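Local coordinates for APL1 (Anopheles gambiae, PDB 3O6N), which probably pairs, as a leucine-rich repeat protein, with the related protein LRIM1 in a complex that regulates complement-like immunity in the mosquito, at residues 324-329 and 343-348; 277-282 and 300-305; 141-146 and 165-170; 186-191 and 202-207. All blocks are in the same frame, centred on the assembly; numbering follows the deposited sequence.

Contact 1 (324-329 and 343-348); sequences YLDHNS and NLTLSH. With NAG (2-acetamido-2-deoxy-beta-D-glucopyranose), chain D.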
loop_
_atom_site.group_PDB
_atom_site.type_symbol
_atom_site.label_atom_id
_atom_site.label_comp_id
_atom_site.label_asym_id
_atom_site.label_seq_id
_atom_site.Cartn_x
_atom_site.Cartn_y
_atom_site.Cartn_z
ATOM N N TYR A 324 -21.253 7.425 -6.401
ATOM C CA TYR A 324 -21.182 8.519 -5.443
ATOM C C TYR A 324 -21.005 9.849 -6.148
ATOM O O TYR A 324 -19.959 10.099 -6.743
ATOM C CB TYR A 324 -20.054 8.279 -4.439
ATOM C CG TYR A 324 -20.129 6.914 -3.797
ATOM C CD1 TYR A 324 -21.230 6.547 -3.031
ATOM C CD2 TYR A 324 -19.105 5.989 -3.958
ATOM C CE1 TYR A 324 -21.310 5.300 -2.448
ATOM C CE2 TYR A 324 -19.175 4.737 -3.370
ATOM C CZ TYR A 324 -20.280 4.400 -2.618
ATOM O OH TYR A 324 -20.359 3.157 -2.033
ATOM N N LEU A 325 -22.034 10.696 -6.080
ATOM C CA LEU A 325 -22.021 11.975 -6.782
ATOM C C LEU A 325 -22.037 13.163 -5.825
ATOM O O LEU A 325 -21.954 14.311 -6.257
ATOM C CB LEU A 325 -23.227 12.079 -7.727
ATOM C CG LEU A 325 -23.287 11.037 -8.841
ATOM C CD1 LEU A 325 -24.579 11.171 -9.642
ATOM C CD2 LEU A 325 -22.070 11.179 -9.746
ATOM N N ASP A 326 -22.152 12.888 -4.528
ATOM C CA ASP A 326 -22.279 13.954 -3.540
ATOM C C ASP A 326 -21.114 14.938 -3.616
ATOM O O ASP A 326 -20.010 14.586 -4.034
ATOM C CB ASP A 326 -22.396 13.371 -2.123
ATOM C CG ASP A 326 -21.137 12.639 -1.690
ATOM O OD1 ASP A 326 -21.002 11.440 -2.022
ATOM O OD2 ASP A 326 -20.284 13.267 -1.029
ATOM N N HIS A 327 -21.379 16.176 -3.217
ATOM C CA HIS A 327 -20.367 17.231 -3.176
ATOM C C HIS A 327 -19.779 17.583 -4.546
ATOM O O HIS A 327 -18.568 17.539 -4.759
ATOM C CB HIS A 327 -19.285 16.917 -2.144
ATOM C CG HIS A 327 -19.787 16.945 -0.734
ATOM N ND1 HIS A 327 -20.355 15.847 -0.124
ATOM C CD2 HIS A 327 -19.824 17.944 0.179
ATOM C CE1 HIS A 327 -20.715 16.167 1.106
ATOM N NE2 HIS A 327 -20.401 17.433 1.316
ATOM N N ASN A 328 -20.668 17.929 -5.465
ATOM C CA ASN A 328 -20.302 18.525 -6.740
ATOM C C ASN A 328 -21.254 19.690 -6.988
ATOM O O ASN A 328 -21.805 20.250 -6.038
ATOM C CB ASN A 328 -20.393 17.498 -7.871
ATOM C CG ASN A 328 -19.209 16.543 -7.893
ATOM O OD1 ASN A 328 -18.157 16.863 -8.441
ATOM N ND2 ASN A 328 -19.381 15.365 -7.303
ATOM N N SER A 329 -21.441 20.063 -8.250
ATOM C CA SER A 329 -22.434 21.082 -8.602
ATOM C C SER A 329 -23.368 20.564 -9.692
ATOM O O SER A 329 -23.761 21.303 -10.610
ATOM C CB SER A 329 -21.752 22.381 -9.043
ATOM O OG SER A 329 -20.997 22.941 -7.980
ATOM N N ASN A 343 -26.498 1.594 -4.119
ATOM C CA ASN A 343 -26.031 2.657 -3.237
ATOM C C ASN A 343 -25.709 3.904 -4.055
ATOM O O ASN A 343 -24.828 3.879 -4.910
ATOM C CB ASN A 343 -24.794 2.198 -2.454
ATOM C CG ASN A 343 -24.502 3.074 -1.243
ATOM O OD1 ASN A 343 -24.829 4.261 -1.220
ATOM N ND2 ASN A 343 -23.884 2.482 -0.224
ATOM N N LEU A 344 -26.434 4.988 -3.793
ATOM C CA LEU A 344 -26.288 6.228 -4.545
ATOM C C LEU A 344 -26.228 7.427 -3.602
ATOM O O LEU A 344 -27.072 7.558 -2.720
ATOM C CB LEU A 344 -27.469 6.382 -5.509
ATOM C CG LEU A 344 -27.579 7.648 -6.364
ATOM C CD1 LEU A 344 -26.404 7.746 -7.337
ATOM C CD2 LEU A 344 -28.912 7.658 -7.115
ATOM N N THR A 345 -25.224 8.287 -3.766
ATOM C CA THR A 345 -25.179 9.539 -3.004
ATOM C C THR A 345 -25.406 10.735 -3.928
ATOM O O THR A 345 -24.892 10.768 -5.050
ATOM C CB THR A 345 -23.873 9.721 -2.211
ATOM O OG1 THR A 345 -22.752 9.747 -3.102
ATOM C CG2 THR A 345 -23.699 8.586 -1.194
ATOM N N LEU A 346 -26.172 11.713 -3.450
ATOM C CA LEU A 346 -26.675 12.793 -4.304
ATOM C C LEU A 346 -26.625 14.171 -3.649
ATOM O O LEU A 346 -26.854 15.184 -4.311
ATOM C CB LEU A 346 -28.123 12.506 -4.701
ATOM C CG LEU A 346 -28.383 11.219 -5.485
ATOM C CD1 LEU A 346 -29.886 10.951 -5.578
ATOM C CD2 LEU A 346 -27.751 11.301 -6.870
ATOM N N SER A 347 -26.339 14.215 -2.352
ATOM C CA SER A 347 -26.449 15.470 -1.614
ATOM C C SER A 347 -25.332 16.455 -1.954
ATOM O O SER A 347 -24.321 16.094 -2.567
ATOM C CB SER A 347 -26.530 15.220 -0.103
ATOM O OG SER A 347 -25.276 14.825 0.431
ATOM N N HIS A 348 -25.535 17.708 -1.562
ATOM C CA HIS A 348 -24.570 18.767 -1.829
ATOM C C HIS A 348 -24.264 18.894 -3.316
ATOM O O HIS A 348 -23.114 18.781 -3.733
ATOM C CB HIS A 348 -23.278 18.543 -1.039
ATOM C CG HIS A 348 -23.460 18.622 0.443
ATOM N ND1 HIS A 348 -23.898 17.553 1.197
ATOM C CD2 HIS A 348 -23.273 19.643 1.312
ATOM C CE1 HIS A 348 -23.964 17.911 2.467
ATOM N NE2 HIS A 348 -23.592 19.175 2.564
HETATM C C1 NAG D . -23.461 3.480 0.729
HETATM C C2 NAG D . -23.336 2.705 2.040
HETATM C C3 NAG D . -22.650 3.516 3.134
HETATM C C4 NAG D . -21.403 4.214 2.612
HETATM C C5 NAG D . -21.703 4.963 1.320
HETATM C C6 NAG D . -20.437 5.607 0.766
HETATM C C7 NAG D . -25.017 1.023 2.531
HETATM C C8 NAG D . -26.450 0.748 2.877
HETATM N N2 NAG D . -24.651 2.301 2.498
HETATM O O3 NAG D . -22.290 2.659 4.194
HETATM O O4 NAG D . -20.932 5.120 3.585
HETATM O O5 NAG D . -22.236 4.077 0.358
HETATM O O6 NAG D . -20.541 7.012 0.853
HETATM O O7 NAG D . -24.242 0.097 2.294
#

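Contact 2 (277-282 and 300-305); sequences LYISNN and LDLSHN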
loop_
_atom_site.group_PDB
_atom_site.type_symbol
_atom_site.label_atom_id
_atom_site.label_comp_id
_atom_site.label_asym_id
_atom_site.label_seq_id
_atom_site.Cartn_x
_atom_site.Cartn_y
_atom_site.Cartn_z
ATOM N N LEU A 277 -13.546 2.045 -9.381
ATOM C CA LEU A 277 -12.816 3.223 -9.817
ATOM C C LEU A 277 -13.114 4.380 -8.879
ATOM O O LEU A 277 -14.228 4.912 -8.872
ATOM C CB LEU A 277 -13.228 3.587 -11.250
ATOM C CG LEU A 277 -12.643 4.843 -11.906
ATOM C CD1 LEU A 277 -11.121 4.800 -11.926
ATOM C CD2 LEU A 277 -13.188 5.002 -13.329
ATOM N N TYR A 278 -12.123 4.760 -8.080
ATOM C CA TYR A 278 -12.294 5.845 -7.122
ATOM C C TYR A 278 -11.597 7.103 -7.616
ATOM O O TYR A 278 -10.405 7.080 -7.920
ATOM C CB TYR A 278 -11.761 5.437 -5.743
ATOM C CG TYR A 278 -12.371 4.167 -5.196
ATOM C CD1 TYR A 278 -13.602 4.183 -4.539
ATOM C CD2 TYR A 278 -11.712 2.948 -5.319
ATOM C CE1 TYR A 278 -14.156 3.015 -4.025
ATOM C CE2 TYR A 278 -12.263 1.781 -4.814
ATOM C CZ TYR A 278 -13.480 1.821 -4.169
ATOM O OH TYR A 278 -14.018 0.656 -3.671
ATOM N N ILE A 279 -12.354 8.195 -7.719
ATOM C CA ILE A 279 -11.803 9.455 -8.196
ATOM C C ILE A 279 -12.321 10.633 -7.365
ATOM O O ILE A 279 -12.533 11.727 -7.892
ATOM C CB ILE A 279 -12.167 9.703 -9.693
ATOM C CG1 ILE A 279 -12.383 8.374 -10.424
ATOM C CG2 ILE A 279 -11.084 10.522 -10.376
ATOM C CD1 ILE A 279 -12.556 8.516 -11.931
ATOM N N SER A 280 -12.532 10.420 -6.072
ATOM C CA SER A 280 -13.075 11.496 -5.248
ATOM C C SER A 280 -12.006 12.549 -5.006
ATOM O O SER A 280 -10.814 12.276 -5.152
ATOM C CB SER A 280 -13.592 10.966 -3.905
ATOM O OG SER A 280 -12.520 10.782 -2.989
ATOM N N ASN A 281 -12.433 13.754 -4.645
ATOM C CA ASN A 281 -11.497 14.776 -4.200
ATOM C C ASN A 281 -10.405 15.094 -5.222
ATOM O O ASN A 281 -9.229 15.229 -4.885
ATOM C CB ASN A 281 -10.886 14.377 -2.844
ATOM C CG ASN A 281 -11.905 14.399 -1.714
ATOM O OD1 ASN A 281 -12.100 15.424 -1.063
ATOM N ND2 ASN A 281 -12.556 13.266 -1.475
ATOM N N ASN A 282 -10.808 15.202 -6.482
ATOM C CA ASN A 282 -9.939 15.737 -7.510
ATOM C C ASN A 282 -10.473 17.108 -7.892
ATOM O O ASN A 282 -11.038 17.811 -7.052
ATOM C CB ASN A 282 -9.861 14.794 -8.717
ATOM C CG ASN A 282 -8.843 13.680 -8.518
ATOM O OD1 ASN A 282 -7.730 13.753 -9.031
ATOM N ND2 ASN A 282 -9.219 12.652 -7.759
ATOM N N LEU A 300 -18.207 3.503 -8.698
ATOM C CA LEU A 300 -17.640 4.722 -9.252
ATOM C C LEU A 300 -17.804 5.847 -8.245
ATOM O O LEU A 300 -18.923 6.257 -7.931
ATOM C CB LEU A 300 -18.319 5.082 -10.583
ATOM C CG LEU A 300 -17.792 6.305 -11.344
ATOM C CD1 LEU A 300 -16.292 6.203 -11.594
ATOM C CD2 LEU A 300 -18.540 6.494 -12.661
ATOM N N ASP A 301 -16.684 6.336 -7.732
ATOM C CA ASP A 301 -16.715 7.408 -6.752
ATOM C C ASP A 301 -16.257 8.709 -7.387
ATOM O O ASP A 301 -15.076 8.875 -7.697
ATOM C CB ASP A 301 -15.830 7.064 -5.552
ATOM C CG ASP A 301 -15.976 8.055 -4.417
ATOM O OD1 ASP A 301 -16.620 9.105 -4.625
ATOM O OD2 ASP A 301 -15.441 7.781 -3.319
ATOM N N LEU A 302 -17.198 9.627 -7.583
ATOM C CA LEU A 302 -16.898 10.926 -8.168
ATOM C C LEU A 302 -17.177 12.052 -7.178
ATOM O O LEU A 302 -17.283 13.214 -7.570
ATOM C CB LEU A 302 -17.752 11.151 -9.420
ATOM C CG LEU A 302 -17.598 10.126 -10.546
ATOM C CD1 LEU A 302 -18.731 10.262 -11.548
ATOM C CD2 LEU A 302 -16.244 10.279 -11.221
ATOM N N SER A 303 -17.308 11.706 -5.903
ATOM C CA SER A 303 -17.665 12.693 -4.887
ATOM C C SER A 303 -16.566 13.733 -4.695
ATOM O O SER A 303 -15.391 13.464 -4.937
ATOM C CB SER A 303 -18.008 12.011 -3.549
ATOM O OG SER A 303 -16.862 11.375 -2.974
ATOM N N HIS A 304 -16.962 14.924 -4.259
ATOM C CA HIS A 304 -16.015 15.997 -3.964
ATOM C C HIS A 304 -15.193 16.406 -5.181
ATOM O O HIS A 304 -13.964 16.362 -5.169
ATOM C CB HIS A 304 -15.121 15.630 -2.772
ATOM C CG HIS A 304 -15.855 15.605 -1.470
ATOM N ND1 HIS A 304 -16.470 14.472 -0.979
ATOM C CD2 HIS A 304 -16.104 16.586 -0.569
ATOM C CE1 HIS A 304 -17.048 14.752 0.174
ATOM N NE2 HIS A 304 -16.843 16.028 0.446
ATOM N N ASN A 305 -15.899 16.798 -6.234
ATOM C CA ASN A 305 -15.270 17.365 -7.416
ATOM C C ASN A 305 -16.017 18.632 -7.822
ATOM O O ASN A 305 -16.694 19.242 -6.994
ATOM C CB ASN A 305 -15.221 16.345 -8.554
ATOM C CG ASN A 305 -14.102 15.324 -8.371
ATOM O OD1 ASN A 305 -12.933 15.651 -8.544
ATOM N ND2 ASN A 305 -14.457 14.090 -8.017
HETATM O O HOH W 1 -12.691 7.951 -3.534
HETATM O O HOH W 2 -12.132 18.476 -4.560
#

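Contact 3 (141-146 and 165-170); sequences PKLTTL and TSLQNL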
loop_
_atom_site.group_PDB
_atom_site.type_symbol
_atom_site.label_atom_id
_atom_site.label_comp_id
_atom_site.label_asym_id
_atom_site.label_seq_id
_atom_site.Cartn_x
_atom_site.Cartn_y
_atom_site.Cartn_z
ATOM N N PRO A 141 20.521 -13.799 -2.238
ATOM C CA PRO A 141 19.835 -13.974 -3.524
ATOM C C PRO A 141 18.480 -14.662 -3.388
ATOM O O PRO A 141 17.665 -14.584 -4.309
ATOM C CB PRO A 141 20.804 -14.865 -4.309
ATOM C CG PRO A 141 21.482 -15.673 -3.248
ATOM C CD PRO A 141 21.641 -14.744 -2.080
ATOM N N LYS A 142 18.240 -15.316 -2.255
ATOM C CA LYS A 142 16.991 -16.049 -2.043
ATOM C C LYS A 142 15.883 -15.199 -1.427
ATOM O O LYS A 142 14.773 -15.683 -1.221
ATOM C CB LYS A 142 17.228 -17.287 -1.170
ATOM C CG LYS A 142 17.658 -18.530 -1.939
ATOM C CD LYS A 142 18.973 -18.325 -2.670
ATOM C CE LYS A 142 19.399 -19.594 -3.397
ATOM N NZ LYS A 142 20.739 -19.451 -4.034
ATOM N N LEU A 143 16.183 -13.937 -1.139
ATOM C CA LEU A 143 15.231 -13.061 -0.460
ATOM C C LEU A 143 13.934 -12.902 -1.254
ATOM O O LEU A 143 13.952 -12.470 -2.406
ATOM C CB LEU A 143 15.863 -11.690 -0.203
ATOM C CG LEU A 143 15.095 -10.742 0.724
ATOM C CD1 LEU A 143 15.013 -11.323 2.127
ATOM C CD2 LEU A 143 15.765 -9.377 0.748
ATOM N N THR A 144 12.809 -13.244 -0.635
ATOM C CA THR A 144 11.519 -13.173 -1.323
ATOM C C THR A 144 10.560 -12.177 -0.666
ATOM O O THR A 144 9.701 -11.602 -1.333
ATOM C CB THR A 144 10.849 -14.561 -1.435
ATOM O OG1 THR A 144 10.605 -15.088 -0.127
ATOM C CG2 THR A 144 11.743 -15.523 -2.197
ATOM N N THR A 145 10.715 -11.978 0.638
ATOM C CA THR A 145 9.903 -11.009 1.369
ATOM C C THR A 145 10.785 -10.081 2.197
ATOM O O THR A 145 11.601 -10.539 3.005
ATOM C CB THR A 145 8.887 -11.701 2.296
ATOM O OG1 THR A 145 7.925 -12.412 1.509
ATOM C CG2 THR A 145 8.167 -10.674 3.154
ATOM N N LEU A 146 10.617 -8.779 1.986
ATOM C CA LEU A 146 11.360 -7.774 2.742
ATOM C C LEU A 146 10.446 -6.642 3.187
ATOM O O LEU A 146 9.720 -6.069 2.378
ATOM C CB LEU A 146 12.494 -7.190 1.896
ATOM C CG LEU A 146 13.229 -5.999 2.518
ATOM C CD1 LEU A 146 13.962 -6.424 3.788
ATOM C CD2 LEU A 146 14.208 -5.378 1.527
ATOM N N THR A 165 16.876 -11.424 -7.201
ATOM C CA THR A 165 16.113 -11.610 -8.429
ATOM C C THR A 165 14.858 -12.461 -8.235
ATOM O O THR A 165 14.150 -12.768 -9.196
ATOM C CB THR A 165 17.002 -12.226 -9.527
ATOM O OG1 THR A 165 17.586 -13.435 -9.031
ATOM C CG2 THR A 165 18.114 -11.261 -9.891
ATOM N N SER A 166 14.577 -12.831 -6.989
ATOM C CA SER A 166 13.353 -13.558 -6.680
ATOM C C SER A 166 12.498 -12.806 -5.665
ATOM O O SER A 166 11.563 -13.365 -5.101
ATOM C CB SER A 166 13.669 -14.961 -6.161
ATOM O OG SER A 166 14.236 -15.763 -7.180
ATOM N N LEU A 167 12.828 -11.540 -5.434
ATOM C CA LEU A 167 12.112 -10.734 -4.452
ATOM C C LEU A 167 10.668 -10.523 -4.894
ATOM O O LEU A 167 10.413 -9.991 -5.976
ATOM C CB LEU A 167 12.806 -9.385 -4.249
ATOM C CG LEU A 167 12.171 -8.449 -3.217
ATOM C CD1 LEU A 167 12.185 -9.092 -1.840
ATOM C CD2 LEU A 167 12.903 -7.117 -3.199
ATOM N N GLN A 168 9.727 -10.943 -4.057
ATOM C CA GLN A 168 8.319 -10.923 -4.435
ATOM C C GLN A 168 7.483 -9.897 -3.676
ATOM O O GLN A 168 6.572 -9.288 -4.242
ATOM C CB GLN A 168 7.717 -12.320 -4.282
ATOM C CG GLN A 168 8.310 -13.329 -5.253
ATOM C CD GLN A 168 7.550 -14.633 -5.282
ATOM O OE1 GLN A 168 7.065 -15.104 -4.255
ATOM N NE2 GLN A 168 7.432 -15.223 -6.466
ATOM N N ASN A 169 7.780 -9.710 -2.396
ATOM C CA ASN A 169 7.014 -8.765 -1.592
ATOM C C ASN A 169 7.927 -7.717 -0.979
ATOM O O ASN A 169 8.831 -8.046 -0.212
ATOM C CB ASN A 169 6.254 -9.499 -0.487
ATOM C CG ASN A 169 5.498 -10.705 -1.005
ATOM O OD1 ASN A 169 4.536 -10.569 -1.758
ATOM N ND2 ASN A 169 5.929 -11.895 -0.598
ATOM N N LEU A 170 7.692 -6.458 -1.325
ATOM C CA LEU A 170 8.517 -5.368 -0.823
ATOM C C LEU A 170 7.645 -4.314 -0.148
ATOM O O LEU A 170 6.810 -3.681 -0.792
ATOM C CB LEU A 170 9.323 -4.743 -1.963
ATOM C CG LEU A 170 10.226 -3.557 -1.619
ATOM C CD1 LEU A 170 11.257 -3.940 -0.555
ATOM C CD2 LEU A 170 10.909 -3.047 -2.877
HETATM O O HOH W 3 17.068 -15.383 -6.882
#

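Contact 4 (186-191 and 202-207); sequences PSLFHA and AIPIAV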
loop_
_atom_site.group_PDB
_atom_site.type_symbol
_atom_site.label_atom_id
_atom_site.label_comp_id
_atom_site.label_asym_id
_atom_site.label_seq_id
_atom_site.Cartn_x
_atom_site.Cartn_y
_atom_site.Cartn_z
ATOM N N PRO A 186 12.017 -6.681 -11.394
ATOM C CA PRO A 186 11.001 -7.295 -12.258
ATOM C C PRO A 186 10.277 -8.483 -11.629
ATOM O O PRO A 186 9.195 -8.852 -12.092
ATOM C CB PRO A 186 11.806 -7.746 -13.485
ATOM C CG PRO A 186 13.214 -7.845 -13.003
ATOM C CD PRO A 186 13.360 -6.751 -11.995
ATOM N N SER A 187 10.848 -9.061 -10.579
ATOM C CA SER A 187 10.221 -10.198 -9.910
ATOM C C SER A 187 9.072 -9.808 -8.977
ATOM O O SER A 187 8.345 -10.677 -8.489
ATOM C CB SER A 187 11.268 -10.982 -9.119
ATOM O OG SER A 187 11.904 -10.143 -8.174
ATOM N N LEU A 188 8.903 -8.513 -8.727
ATOM C CA LEU A 188 7.917 -8.063 -7.737
ATOM C C LEU A 188 6.493 -8.566 -7.981
ATOM O O LEU A 188 5.998 -8.560 -9.107
ATOM C CB LEU A 188 7.923 -6.539 -7.593
ATOM C CG LEU A 188 9.069 -5.967 -6.762
ATOM C CD1 LEU A 188 9.032 -4.445 -6.765
ATOM C CD2 LEU A 188 9.024 -6.504 -5.338
ATOM N N PHE A 189 5.850 -8.985 -6.895
ATOM C CA PHE A 189 4.475 -9.471 -6.906
ATOM C C PHE A 189 3.572 -8.506 -6.129
ATOM O O PHE A 189 2.501 -8.120 -6.601
ATOM C CB PHE A 189 4.436 -10.877 -6.297
ATOM C CG PHE A 189 3.052 -11.419 -6.081
ATOM C CD1 PHE A 189 2.233 -11.718 -7.156
ATOM C CD2 PHE A 189 2.583 -11.662 -4.800
ATOM C CE1 PHE A 189 0.961 -12.227 -6.956
ATOM C CE2 PHE A 189 1.314 -12.172 -4.595
ATOM C CZ PHE A 189 0.503 -12.454 -5.676
ATOM N N HIS A 190 4.014 -8.125 -4.933
ATOM C CA HIS A 190 3.352 -7.093 -4.138
ATOM C C HIS A 190 4.369 -6.034 -3.753
ATOM O O HIS A 190 5.444 -6.357 -3.247
ATOM C CB HIS A 190 2.770 -7.677 -2.850
ATOM C CG HIS A 190 1.509 -8.454 -3.045
ATOM N ND1 HIS A 190 0.730 -8.880 -1.990
ATOM C CD2 HIS A 190 0.887 -8.882 -4.168
ATOM C CE1 HIS A 190 -0.317 -9.536 -2.455
ATOM N NE2 HIS A 190 -0.246 -9.552 -3.774
ATOM N N ALA A 191 4.028 -4.770 -3.967
ATOM C CA ALA A 191 4.921 -3.684 -3.575
ATOM C C ALA A 191 4.153 -2.556 -2.914
ATOM O O ALA A 191 3.072 -2.171 -3.367
ATOM C CB ALA A 191 5.695 -3.165 -4.772
ATOM N N ALA A 202 7.772 4.221 -11.476
ATOM C CA ALA A 202 7.965 3.227 -12.522
ATOM C C ALA A 202 7.385 1.913 -12.026
ATOM O O ALA A 202 7.789 1.398 -10.988
ATOM C CB ALA A 202 9.456 3.066 -12.862
ATOM N N ILE A 203 6.411 1.392 -12.759
ATOM C CA ILE A 203 5.736 0.158 -12.379
ATOM C C ILE A 203 6.362 -1.028 -13.106
ATOM O O ILE A 203 6.426 -1.043 -14.337
ATOM C CB ILE A 203 4.223 0.254 -12.686
ATOM C CG1 ILE A 203 3.603 1.407 -11.888
ATOM C CG2 ILE A 203 3.520 -1.064 -12.390
ATOM C CD1 ILE A 203 2.111 1.605 -12.124
ATOM N N PRO A 204 6.845 -2.024 -12.343
ATOM C CA PRO A 204 7.503 -3.196 -12.929
ATOM C C PRO A 204 6.516 -4.071 -13.688
ATOM O O PRO A 204 5.306 -3.893 -13.562
ATOM C CB PRO A 204 8.064 -3.936 -11.708
ATOM C CG PRO A 204 7.181 -3.527 -10.587
ATOM C CD PRO A 204 6.756 -2.112 -10.875
ATOM N N ILE A 205 7.039 -5.016 -14.459
ATOM C CA ILE A 205 6.262 -5.717 -15.476
ATOM C C ILE A 205 5.176 -6.646 -14.946
ATOM O O ILE A 205 4.162 -6.860 -15.618
ATOM C CB ILE A 205 7.191 -6.542 -16.406
ATOM C CG1 ILE A 205 6.405 -7.115 -17.578
ATOM C CG2 ILE A 205 7.878 -7.655 -15.621
ATOM C CD1 ILE A 205 6.252 -6.160 -18.727
ATOM N N ALA A 206 5.372 -7.197 -13.752
ATOM C CA ALA A 206 4.498 -8.275 -13.299
ATOM C C ALA A 206 3.875 -8.081 -11.919
ATOM O O ALA A 206 3.203 -8.981 -11.417
ATOM C CB ALA A 206 5.237 -9.617 -13.364
ATOM N N VAL A 207 4.083 -6.920 -11.305
ATOM C CA VAL A 207 3.507 -6.678 -9.983
ATOM C C VAL A 207 1.975 -6.755 -10.053
ATOM O O VAL A 207 1.356 -6.238 -10.985
ATOM C CB VAL A 207 3.968 -5.327 -9.382
ATOM C CG1 VAL A 207 3.527 -4.160 -10.262
ATOM C CG2 VAL A 207 3.425 -5.161 -7.971
HETATM O O HOH W 4 7.174 -7.183 -11.423
#

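Contact 1 (324-329 and 343-348)
The imidazole rings of His327 and His348 run alongside each other in an offset stack, their planes nearly parallel and their centroids 4.0 Å apart. NE2 of His327 sits over the centre of the His348 ring, while CG of His348 meets the His327 face nearer its rim, and CB of His348 adds a CH-pi contact to that face. Each ring is steadied from its own segment: His327 ND1 donates in its ring plane to Asp326 OD2 at 2.7 Å, and His348 ND1 to Ser347 OG, which also bonds to Asp370. The other carboxylate oxygen, Asp326 OD1, turns its anti lone pair to Thr345 OG1 at 2.7 Å. That hydroxyl lies between the backbone N and carbonyl carbon of Thr345 (chi1 61°), at the edge of the Tyr324 ring. Tyr324 OH donates to O5 of the N-acetylglucosamine joined to Asn343 ND2 and also bonds to Asn322. In the backbone, Leu325 N bonds to Thr345 O, and His327 N to Ser347 O at 3.0 Å. His304 stacks on His327 as well. One carboxylate thus bridges a threonine and a histidine; its charge may favour a protonated His327, though the histidines stacked on it would work against this. The tyrosine probably helps to orient the N-acetylglucosamine.

Contact 2 (277-282 and 300-305)
CB of Ser280 is the bump at the middle of this contact: it packs over the hydrogen-bonded pair of Asp301 OD1 and Ser303 OG, 3.4 Å from Ser303 OG, and touches Ser303 O. The carboxylate is fixed by an Asx turn, Asp301 OD1 accepting from both N and OG of Ser303, and a water joins Asp301 OD2 to Ser280 OG. Next to it, the Tyr278 ring crosses the Asp301 side chain at about a right angle, CD1 resting 3.8 Å from CB of Asp301. The leucine side is filled by methyls. Leu300 CD1 fits against CB, CG and CD2 of Leu277, and Ile279 CD1 leans on Leu302 CD2 at 4.1 Å. At the turn the amide of Asn281 lies alongside His304, its plane 12° from the imidazole, with Asn281 OD1 3.5 Å from His304 CB. Asn305 reaches inward with CG beside its own backbone N (chi1 -78°), which carries ND2 to Ile279 O at 3.0 Å in a bond of 168°; the same ND2 also donates to Leu302 O. Asn305 OD1 takes a bond from Leu284 N and a weak one from Asn282 N. A single buried amide therefore satisfies backbone groups of both turns, the hallmark of the asparagine position in leucine-rich repeats, while apolar methyls close the interior.

Contact 3 (141-146 and 165-170)
Residues 145-146 and 169-170 run as parallel strands, pairing Thr145 with Asn169 and Leu146 with Leu170. Leu146 N donates to Asn169 O in an almost straight bond of 2.9 Å. Just before the strands the segments come closer, Thr144 and Leu167 having CA atoms 4.0 Å apart, and here Thr144 O accepts two bonds, from Gln168 N at 2.8 Å and from Asn169 N. Farther back the segments spread, and a water bridges Pro141 O, Thr165 OG1 and Ser166 OG.

On one face of the strands Asn169 slants across Thr145, and its ND2 gives an N-H, in the amide plane, to Thr145 OG1 at 2.9 Å. With OG1 beside its backbone N (chi1 -66°) and CG2 opposite that N, the threonine directs its hydroxyl to Asn169 ND2. The opposite face is apolar: Leu146 and Leu170 lie alongside each other, CD2 of the first 3.9 Å from CD1 of the second. Leu167 CD1 touches Leu143 CG and Leu146 CB, each at 4.2 Å, and also meets the Thr144 carbonyl.

Both segments belong to successive turns of the leucine-rich repeat solenoid. Strand 121-123 flanks this pair through Leu122, which packs on Leu143 and Leu146, and Phe137 and Phe161 from the loops cover the leucines; strand 190-192 follows beyond 169-171.

Contact 4 (186-191 and 202-207)
Val207 pushes its CG2 methyl against the backbone of 186-191, 3.4 Å from Phe189 O. The valine holds CG2 anti to its own N and CG1 between N and the carbonyl carbon (chi1 61°), a setting that carries CG2 over the peptide after Phe189 and on toward Ala191 CB, 4.4 Å away. The same residue's CA makes a C-H...O contact of 3.2 Å with Leu188 O.

Leu188 turns in another direction. With CG beside its N (chi1 -78°) and chi2 extended, the isobutyl group continues toward Leu170 of the preceding strand, leaving CB to meet the Pro204 ring, whose CG lies 4.3 Å off. At the outer end two rings and a branched chain meet loosely: Pro186 CA faces Pro204 CB, while CB of Pro186 touches Ile205 CG2 at 4.5 Å. Only this short branch of Ile205 approaches Pro186; the longer one leads away. Phe189 also turns from 202-207; His190 CD2 covers one face of its ring, and Asn169 and Glu208 touch it too.

No direct hydrogen bond joins the two segments. One water does so instead, donating to Pro186 O at 2.7 Å and to Leu188 O, and accepting from Ala206 N at 2.9 Å. Residues 186-191 lead into strand 190-192, whose neighbour, strand 209-211, comes just after the loop residues 202-207. Here two consecutive coils of the leucine-rich repeat solenoid meet by apolar packing and one bridging water ahead of their neighbouring strands.

Along the chain the order is contact 3, contact 4, contact 2 and contact 1, each closing before the next opens, and all four join neighbouring turns of the same run of parallel strands. Contacts 3 and 4 have centres about 11 Å apart and touch directly, through Gln168 O with Phe189 N and Leu167 O with Ser187 OG. Contacts 1 and 2, about 10 Å apart between centres, meet through Tyr324, Asn328 and Leu302. Contacts 1 and 3 are about 44 Å from centre to centre, on opposite sides of the centre of the chain. Contacts 3 and 4 join successive turns on the way into their strands, 1 and 2 on the way out, along an elongated solenoid that probably offers an extended surface for binding partners.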